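Local coordinates for protein carbon monoxide dehydrogenase (Thermococcus sp. AM4, PDB 6T7J) that probably catalyses the ferredoxin-linked oxidation of carbon monoxide to carbon dioxide at a nickel-iron-sulfur cluster, nickel-free in this structure, at residues K590-D595 and G602-E607; F573-V578 and V611-T616. All coordinates share one frame; numbering follows the deposited sequence.

Contact 1 (K590-D595 and G602-E607). With PEG (di(hydroxyethyl)ether), chain K.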
loop_
_atom_site.group_PDB
_atom_site.type_symbol
_atom_site.label_atom_id
_atom_site.label_comp_id
_atom_site.label_asym_id
_atom_site.label_seq_id
_atom_site.Cartn_x
_atom_site.Cartn_y
_atom_site.Cartn_z
ATOM N N LYS A 590 -8.023 -22.084 6.357
ATOM C CA LYS A 590 -9.036 -22.862 5.659
ATOM C C LYS A 590 -9.708 -22.054 4.551
ATOM O O LYS A 590 -10.095 -22.629 3.530
ATOM C CB LYS A 590 -10.069 -23.413 6.637
ATOM C CG LYS A 590 -11.089 -24.333 5.977
ATOM C CD LYS A 590 -12.484 -24.052 6.491
ATOM C CE LYS A 590 -12.707 -22.561 6.650
ATOM N NZ LYS A 590 -14.127 -22.253 6.986
ATOM N N ILE A 591 -9.841 -20.734 4.707
ATOM C CA ILE A 591 -10.307 -19.929 3.576
ATOM C C ILE A 591 -9.365 -20.104 2.392
ATOM O O ILE A 591 -9.797 -20.338 1.257
ATOM C CB ILE A 591 -10.436 -18.444 3.960
ATOM C CG1 ILE A 591 -11.499 -18.237 5.035
ATOM C CG2 ILE A 591 -10.796 -17.619 2.729
ATOM C CD1 ILE A 591 -11.517 -16.823 5.590
ATOM N N LEU A 592 -8.058 -20.019 2.651
ATOM C CA LEU A 592 -7.074 -20.078 1.576
ATOM C C LEU A 592 -7.049 -21.447 0.906
ATOM O O LEU A 592 -6.997 -21.537 -0.326
ATOM C CB LEU A 592 -5.687 -19.727 2.116
ATOM C CG LEU A 592 -5.446 -18.255 2.449
ATOM C CD1 LEU A 592 -3.994 -18.031 2.845
ATOM C CD2 LEU A 592 -5.830 -17.386 1.266
ATOM N N THR A 593 -7.080 -22.521 1.694
ATOM C CA THR A 593 -6.874 -23.864 1.168
ATOM C C THR A 593 -8.170 -24.645 0.979
ATOM O O THR A 593 -8.118 -25.827 0.624
ATOM C CB THR A 593 -5.935 -24.649 2.087
ATOM O OG1 THR A 593 -6.490 -24.700 3.407
ATOM C CG2 THR A 593 -4.564 -23.988 2.143
ATOM N N GLU A 594 -9.326 -24.020 1.190
ATOM C CA GLU A 594 -10.571 -24.780 1.185
ATOM C C GLU A 594 -11.769 -23.926 0.786
ATOM O O GLU A 594 -12.319 -24.098 -0.306
ATOM C CB GLU A 594 -10.799 -25.396 2.566
ATOM C CG GLU A 594 -11.524 -26.719 2.584
ATOM C CD GLU A 594 -11.616 -27.283 3.987
ATOM O OE1 GLU A 594 -10.558 -27.596 4.570
ATOM O OE2 GLU A 594 -12.744 -27.396 4.513
ATOM N N ASP A 595 -12.170 -23.001 1.666
ATOM C CA ASP A 595 -13.422 -22.266 1.492
ATOM C C ASP A 595 -13.487 -21.495 0.180
ATOM O O ASP A 595 -14.589 -21.221 -0.309
ATOM C CB ASP A 595 -13.624 -21.292 2.653
ATOM C CG ASP A 595 -14.262 -21.944 3.856
ATOM O OD1 ASP A 595 -14.394 -23.186 3.864
ATOM O OD2 ASP A 595 -14.631 -21.212 4.800
ATOM N N GLY A 602 -10.778 -22.155 -7.603
ATOM C CA GLY A 602 -9.428 -22.595 -7.313
ATOM C C GLY A 602 -9.157 -22.504 -5.823
ATOM O O GLY A 602 -10.018 -22.099 -5.042
ATOM N N LYS A 603 -7.938 -22.885 -5.446
ATOM C CA LYS A 603 -7.561 -22.855 -4.037
ATOM C C LYS A 603 -6.053 -23.015 -3.909
ATOM O O LYS A 603 -5.362 -23.415 -4.850
ATOM C CB LYS A 603 -8.288 -23.940 -3.234
ATOM C CG LYS A 603 -7.894 -25.368 -3.581
ATOM C CD LYS A 603 -8.741 -26.354 -2.793
ATOM C CE LYS A 603 -8.497 -27.787 -3.226
ATOM N NZ LYS A 603 -9.464 -28.723 -2.580
ATOM N N PHE A 604 -5.556 -22.698 -2.718
ATOM C CA PHE A 604 -4.154 -22.869 -2.376
ATOM C C PHE A 604 -3.913 -24.241 -1.750
ATOM O O PHE A 604 -4.818 -24.874 -1.201
ATOM C CB PHE A 604 -3.698 -21.772 -1.412
ATOM C CG PHE A 604 -3.378 -20.469 -2.083
ATOM C CD1 PHE A 604 -2.271 -20.351 -2.904
ATOM C CD2 PHE A 604 -4.186 -19.360 -1.891
ATOM C CE1 PHE A 604 -1.975 -19.151 -3.523
ATOM C CE2 PHE A 604 -3.895 -18.157 -2.506
ATOM C CZ PHE A 604 -2.789 -18.053 -3.324
ATOM N N TYR A 605 -2.665 -24.692 -1.839
ATOM C CA TYR A 605 -2.257 -25.955 -1.234
ATOM C C TYR A 605 -0.784 -25.849 -0.873
ATOM O O TYR A 605 0.063 -25.709 -1.761
ATOM C CB TYR A 605 -2.504 -27.125 -2.184
ATOM C CG TYR A 605 -1.644 -28.339 -1.918
ATOM C CD1 TYR A 605 -1.806 -29.090 -0.758
ATOM C CD2 TYR A 605 -0.673 -28.738 -2.827
ATOM C CE1 TYR A 605 -1.021 -30.199 -0.513
ATOM C CE2 TYR A 605 0.114 -29.846 -2.590
ATOM C CZ TYR A 605 -0.064 -30.575 -1.433
ATOM O OH TYR A 605 0.719 -31.681 -1.196
ATOM N N VAL A 606 -0.485 -25.910 0.421
ATOM C CA VAL A 606 0.867 -25.714 0.929
ATOM C C VAL A 606 1.537 -27.071 1.101
ATOM O O VAL A 606 1.000 -27.955 1.780
ATOM C CB VAL A 606 0.853 -24.938 2.257
ATOM C CG1 VAL A 606 2.269 -24.563 2.665
ATOM C CG2 VAL A 606 -0.024 -23.699 2.137
ATOM N N GLU A 607 2.710 -27.232 0.487
ATOM C CA GLU A 607 3.511 -28.442 0.635
ATOM C C GLU A 607 4.965 -28.163 0.276
ATOM O O GLU A 607 5.309 -28.081 -0.911
ATOM C CB GLU A 607 2.967 -29.573 -0.236
ATOM C CG GLU A 607 3.738 -30.871 -0.082
ATOM C CD GLU A 607 4.086 -31.165 1.366
ATOM O OE1 GLU A 607 3.170 -31.520 2.138
ATOM O OE2 GLU A 607 5.274 -31.035 1.733
HETATM C C1 PEG K . -7.537 -31.950 -3.503
HETATM O O1 PEG K . -8.378 -30.997 -4.166
HETATM C C2 PEG K . -6.343 -31.248 -2.863
HETATM O O2 PEG K . -6.512 -31.207 -1.446
HETATM C C3 PEG K . -6.689 -29.878 -0.959
HETATM C C4 PEG K . -7.337 -29.908 0.421
HETATM O O4 PEG K . -8.434 -28.986 0.449
#
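Phe604 and Leu592 meet through both backbone and side chain. The N-H of Phe604 reaches Leu592 O at 3.0 Å. The N-H...O angle is 165°, so the bond is nearly straight, and the nitrogen lies 26° off the carbonyl plane. Leu592 O also sits near the plane of the Phe604 ring, at its edge. Next to this bond, Leu592 CD2 touches Phe604 CD2 at 4.1 Å. The next helix residue, Thr593, adds a CA-H...O contact to Phe604 O, with CA 3.3 Å away. The Thr593 methyl CG2 leans on the same carbonyl oxygen at 3.5 Å. In the parallel, Rossmann-like sheet of the C-terminal part of the chain, strand 604-606 lies outermost, beside strand 574-576. Helix 586-595 forms a beta-alpha-beta crossover with these two strands, and its last turn packs against the outer strand at Phe604. Lys603 runs alongside that turn and brings CD 3.5 Å from Thr593 O. Its CG lies between backbone N and carbonyl carbon (chi1 67°), and the chain is extended on to NZ. NZ then holds a di(hydroxyethyl)ether molecule by O1 at 3.0 Å and by O4, and O4 in turn donates to Thr593 O. Glu597 forms a salt bridge with the same NZ. Farther out, Thr593 OG1 bonds to Ala589 O, one helical turn back. Leu216 of helix 212-242 packs on Leu592, and helix 558-569 touches Phe604 through Thr565 and Val568.

Contact 2 (F573-V578 and V611-T616)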
loop_
_atom_site.group_PDB
_atom_site.type_symbol
_atom_site.label_atom_id
_atom_site.label_comp_id
_atom_site.label_asym_id
_atom_site.label_seq_id
_atom_site.Cartn_x
_atom_site.Cartn_y
_atom_site.Cartn_z
ATOM N N PHE A 573 -5.930 -24.630 -9.341
ATOM C CA PHE A 573 -5.323 -25.178 -8.135
ATOM C C PHE A 573 -3.850 -24.786 -8.079
ATOM O O PHE A 573 -3.081 -25.107 -8.989
ATOM C CB PHE A 573 -5.497 -26.697 -8.155
ATOM C CG PHE A 573 -4.891 -27.410 -6.984
ATOM C CD1 PHE A 573 -5.540 -27.444 -5.763
ATOM C CD2 PHE A 573 -3.688 -28.086 -7.120
ATOM C CE1 PHE A 573 -4.988 -28.116 -4.689
ATOM C CE2 PHE A 573 -3.131 -28.757 -6.051
ATOM C CZ PHE A 573 -3.783 -28.777 -4.837
ATOM N N THR A 574 -3.456 -24.089 -7.014
ATOM C CA THR A 574 -2.153 -23.437 -6.941
ATOM C C THR A 574 -1.392 -23.926 -5.715
ATOM O O THR A 574 -1.828 -23.709 -4.580
ATOM C CB THR A 574 -2.313 -21.915 -6.898
ATOM O OG1 THR A 574 -2.962 -21.470 -8.098
ATOM C CG2 THR A 574 -0.957 -21.229 -6.776
ATOM N N HIS A 575 -0.247 -24.563 -5.951
ATOM C CA HIS A 575 0.593 -25.105 -4.892
ATOM C C HIS A 575 1.660 -24.099 -4.481
ATOM O O HIS A 575 2.216 -23.383 -5.320
ATOM C CB HIS A 575 1.263 -26.403 -5.350
ATOM C CG HIS A 575 2.580 -26.668 -4.687
ATOM N ND1 HIS A 575 3.787 -26.486 -5.326
ATOM C CD2 HIS A 575 2.878 -27.101 -3.439
ATOM C CE1 HIS A 575 4.772 -26.798 -4.502
ATOM N NE2 HIS A 575 4.247 -27.171 -3.349
ATOM N N LEU A 576 1.940 -24.054 -3.181
ATOM C CA LEU A 576 3.012 -23.242 -2.624
ATOM C C LEU A 576 4.043 -24.159 -1.983
ATOM O O LEU A 576 3.686 -25.051 -1.205
ATOM C CB LEU A 576 2.477 -22.249 -1.590
ATOM C CG LEU A 576 1.322 -21.344 -2.015
ATOM C CD1 LEU A 576 1.024 -20.334 -0.921
ATOM C CD2 LEU A 576 1.642 -20.644 -3.327
ATOM N N GLY A 577 5.312 -23.941 -2.309
ATOM C CA GLY A 577 6.382 -24.733 -1.738
ATOM C C GLY A 577 7.035 -24.057 -0.553
ATOM O O GLY A 577 7.875 -24.649 0.130
ATOM N N VAL A 578 6.662 -22.804 -0.310
ATOM C CA VAL A 578 7.061 -22.064 0.881
ATOM C C VAL A 578 5.789 -21.693 1.630
ATOM O O VAL A 578 4.817 -21.233 1.020
ATOM C CB VAL A 578 7.888 -20.812 0.529
ATOM C CG1 VAL A 578 8.120 -19.951 1.761
ATOM C CG2 VAL A 578 9.217 -21.213 -0.098
ATOM N N VAL A 611 8.211 -33.705 -4.121
ATOM C CA VAL A 611 7.646 -34.972 -4.580
ATOM C C VAL A 611 6.209 -35.129 -4.092
ATOM O O VAL A 611 5.321 -35.556 -4.846
ATOM C CB VAL A 611 8.536 -36.144 -4.124
ATOM C CG1 VAL A 611 8.118 -37.434 -4.817
ATOM C CG2 VAL A 611 9.999 -35.832 -4.400
ATOM N N LYS A 612 5.960 -34.793 -2.823
ATOM C CA LYS A 612 4.596 -34.773 -2.303
ATOM C C LYS A 612 3.715 -33.836 -3.121
ATOM O O LYS A 612 2.586 -34.186 -3.492
ATOM C CB LYS A 612 4.606 -34.344 -0.835
ATOM C CG LYS A 612 4.762 -35.470 0.170
ATOM C CD LYS A 612 4.021 -35.138 1.460
ATOM C CE LYS A 612 4.643 -35.833 2.660
ATOM N NZ LYS A 612 4.966 -34.872 3.753
ATOM N N ALA A 613 4.219 -32.629 -3.397
ATOM C CA ALA A 613 3.455 -31.661 -4.175
ATOM C C ALA A 613 3.197 -32.170 -5.585
ATOM O O ALA A 613 2.124 -31.933 -6.150
ATOM C CB ALA A 613 4.191 -30.323 -4.212
ATOM N N ALA A 614 4.171 -32.869 -6.171
ATOM C CA ALA A 614 3.968 -33.458 -7.490
ATOM C C ALA A 614 2.847 -34.485 -7.463
ATOM O O ALA A 614 1.994 -34.508 -8.357
ATOM C CB ALA A 614 5.263 -34.097 -7.984
ATOM N N GLU A 615 2.829 -35.337 -6.437
ATOM C CA GLU A 615 1.773 -36.341 -6.338
ATOM C C GLU A 615 0.407 -35.690 -6.153
ATOM O O GLU A 615 -0.581 -36.116 -6.768
ATOM C CB GLU A 615 2.075 -37.309 -5.196
ATOM C CG GLU A 615 3.085 -38.382 -5.563
ATOM C CD GLU A 615 3.946 -38.801 -4.390
ATOM O OE1 GLU A 615 3.396 -38.984 -3.283
ATOM O OE2 GLU A 615 5.172 -38.948 -4.577
ATOM N N THR A 616 0.332 -34.644 -5.325
ATOM C CA THR A 616 -0.947 -33.966 -5.116
ATOM C C THR A 616 -1.423 -33.271 -6.387
ATOM O O THR A 616 -2.607 -33.344 -6.737
ATOM C CB THR A 616 -0.841 -32.956 -3.974
ATOM O OG1 THR A 616 -0.305 -33.595 -2.810
ATOM C CG2 THR A 616 -2.215 -32.387 -3.644
#
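His575 lays one face of its imidazole over the methyl of Ala613. Ala613 CB stands 3.5 Å from the ring centroid, 22° off the ring normal, which makes a CH-pi contact. The methyl is offset toward the rim, and its nearest ring atom is His575 NE2 at 3.3 Å. The chi1 of His575 (151°) turns CG away from the backbone N and carries the ring out from the strand to the helix. A second contact lies one helical turn on, where Thr616 CG2 meets Phe573 CZ at 4.1 Å. The two side chains cross at about a right angle, and the methyl approaches the ring obliquely. Strand 574-576 is an inner strand of a parallel sheet, flanked by strands 548-552 and 604-606. Helix 610-627 follows strand 604-606 in the chain and packs against the sheet. His575 and Phe573, two residues apart, both point toward this helix, while Leu576 points away from it and touches Phe604. Both imidazole nitrogens have partners: ND1 bonds to Ser551 OG and NE2 to Glu607 O. These two bonds probably fix the turn of the ring, so that the same face stays against Ala613. A leucine here, with neither ring nitrogen nor flat face, would probably leave Ser551 OG and Glu607 O without these partners and disturb the packing on the Ala613 methyl. Beyond Ala613, the helix meets helix 460-471, where Ala614 packs on Leu465 and Glu468.

Contact 1 is nested inside the chain loop closed by contact 2, and their centres are about 11 Å apart. Strands 574-576 and 604-606 are neighbours in one parallel sheet, joined by backbone bonds between Leu576 and Tyr605. Two polar links also tie the contacts. Tyr605 OH lies 2.7 Å from Thr616 OG1, a probable hydrogen bond, and the bond from His575 to Glu607 is the second tie. Tyr605 CB also packs on Phe573 CZ at 3.4 Å. The di(hydroxyethyl)ether held in contact 1 comes within about 4 Å of the Phe573 side chain. No residue of either contact lines an iron-sulfur cluster pocket.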